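Local coordinates for protein MIX1 (Leishmania major, PDB 3HA4) that is of unknown function but forms homodimers and probably acts as a TPR-like helical scaffold for protein-protein interactions, at residues I129-A132 with V133-E137. Numbering follows the deposited sequence.
Sequences ISMA and VDDLE
Val133 hydrogen-bonds through its backbone N to Ile129 O at 2.8 Å, the first of five successive i to i+4 bonds that carry the last turns of helix 123-137. Asp134 N reaches Ser130 O, Asp135 N reaches Met131 O at 3.1 Å, Leu136 N reaches Ala132 O at 2.9 Å, and Glu137 N closes the series on Val133 O. The bond from Val133 N to Ile129 O is bent, with an N-H...O angle of 152°; the three that follow it are straighter.

Apolar contact follows the same four-residue spacing. Ile129 CG2 meets Val133 CG2 at 4.1 Å, the two branched side chains crossing at a slant. In Val133, CG1 lies anti to the backbone N (chi1 166°), which leaves CG2 beside that N, on the side of Ile129. The Leu136 side chain lies against the backbone of the turn before, its CG 3.3 Å from Ala132 O, the carbonyl oxygen to which its own N is bonded. Branched aliphatic residues suit this buried face: Val133 packs on Leu102 and Leu106, and Leu136 on Leu105, all of helix 94-109. Ala132, small enough for a close approach, meets Leu73 of helix 70-81. This amphipathic helix thus covers two others in the all-helical, TPR-like fold, consistent with a scaffold protein.

Polar and flexible residues lie on the sides that meet solvent and the second subunit. Asp135 has CG beside its backbone N (chi1 -78°), which brings the carboxylate back toward the preceding turn, with CG 3.4 Å from Met131 O. Asp135 OD2 and Met131 O are both acceptors and cannot bond to one another; OD2 makes a salt bridge to Lys80 NZ. Ser130 OG, short enough to turn back on its own helix, is hydrogen-bonded to Glu126 O and Lys109 NZ. Met131, long and flexible, packs on Pro35 of the second subunit, and Asp135 on Gln39 of that same chain.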
loop_
_atom_site.group_PDB
_atom_site.type_symbol
_atom_site.label_atom_id
_atom_site.label_comp_id
_atom_site.label_asym_id
_atom_site.label_seq_id
_atom_site.Cartn_x
_atom_site.Cartn_y
_atom_site.Cartn_z
ATOM N N ILE A 129 -9.108 -1.996 -5.342
ATOM C CA ILE A 129 -8.620 -3.044 -6.179
ATOM C C ILE A 129 -9.129 -2.907 -7.579
ATOM O O ILE A 129 -8.454 -3.208 -8.503
ATOM C CB ILE A 129 -9.054 -4.395 -5.617
ATOM C CG1 ILE A 129 -8.357 -4.665 -4.306
ATOM C CG2 ILE A 129 -8.768 -5.504 -6.557
ATOM C CD1 ILE A 129 -8.760 -5.882 -3.699
ATOM N N SER A 130 -10.336 -2.435 -7.740
ATOM C CA SER A 130 -10.850 -2.185 -9.047
ATOM C C SER A 130 -10.141 -1.040 -9.713
ATOM O O SER A 130 -9.946 -1.041 -10.881
ATOM C CB SER A 130 -12.314 -1.863 -8.941
ATOM O OG SER A 130 -13.026 -2.985 -8.618
ATOM N N MET A 131 -9.762 -0.058 -8.932
ATOM C CA MET A 131 -9.022 1.060 -9.397
ATOM C C MET A 131 -7.642 0.643 -9.797
ATOM O O MET A 131 -7.174 1.058 -10.789
ATOM C CB MET A 131 -8.989 2.117 -8.321
ATOM C CG MET A 131 -8.168 3.301 -8.660
ATOM S SD MET A 131 -8.575 4.654 -7.640
ATOM C CE MET A 131 -10.002 3.996 -6.889
ATOM N N ALA A 132 -7.011 -0.213 -9.025
ATOM C CA ALA A 132 -5.693 -0.716 -9.391
ATOM C C ALA A 132 -5.788 -1.598 -10.634
ATOM O O ALA A 132 -4.903 -1.575 -11.496
ATOM C CB ALA A 132 -5.069 -1.480 -8.233
ATOM N N VAL A 133 -6.867 -2.373 -10.715
ATOM C CA VAL A 133 -7.107 -3.233 -11.862
ATOM C C VAL A 133 -7.185 -2.412 -13.150
ATOM O O VAL A 133 -6.533 -2.746 -14.146
ATOM C CB VAL A 133 -8.384 -4.077 -11.666
ATOM C CG1 VAL A 133 -8.820 -4.712 -12.979
ATOM C CG2 VAL A 133 -8.136 -5.153 -10.631
ATOM N N ASP A 134 -7.966 -1.332 -13.112
ATOM C CA ASP A 134 -8.047 -0.371 -14.220
ATOM C C ASP A 134 -6.668 0.130 -14.593
ATOM O O ASP A 134 -6.299 0.147 -15.771
ATOM C CB ASP A 134 -8.902 0.851 -13.846
ATOM C CG ASP A 134 -10.378 0.612 -14.011
ATOM O OD1 ASP A 134 -10.787 -0.502 -14.417
ATOM O OD2 ASP A 134 -11.136 1.563 -13.732
ATOM N N ASP A 135 -5.927 0.579 -13.583
ATOM C CA ASP A 135 -4.586 1.091 -13.804
ATOM C C ASP A 135 -3.774 0.064 -14.578
ATOM O O ASP A 135 -3.168 0.379 -15.604
ATOM C CB ASP A 135 -3.916 1.443 -12.476
ATOM C CG ASP A 135 -4.409 2.757 -11.918
ATOM O OD1 ASP A 135 -4.941 3.554 -12.714
ATOM O OD2 ASP A 135 -4.266 2.999 -10.702
ATOM N N LEU A 136 -3.794 -1.178 -14.103
ATOM C CA LEU A 136 -3.038 -2.228 -14.763
ATOM C C LEU A 136 -3.548 -2.424 -16.176
ATOM O O LEU A 136 -2.776 -2.373 -17.130
ATOM C CB LEU A 136 -3.093 -3.521 -13.953
ATOM C CG LEU A 136 -2.355 -3.403 -12.615
ATOM C CD1 LEU A 136 -2.722 -4.527 -11.619
ATOM C CD2 LEU A 136 -0.835 -3.338 -12.883
ATOM N N GLU A 137 -4.827 -2.644 -16.323
ATOM C CA GLU A 137 -5.418 -2.784 -17.627
ATOM C C GLU A 137 -5.040 -1.656 -18.592
ATOM O O GLU A 137 -4.815 -1.889 -19.745
ATOM C CB GLU A 137 -6.928 -2.921 -17.495
ATOM C CG GLU A 137 -7.431 -4.188 -16.863
ATOM C CD GLU A 137 -7.455 -5.305 -17.811
ATOM O OE1 GLU A 137 -6.967 -5.113 -18.895
ATOM O OE2 GLU A 137 -7.929 -6.377 -17.488
#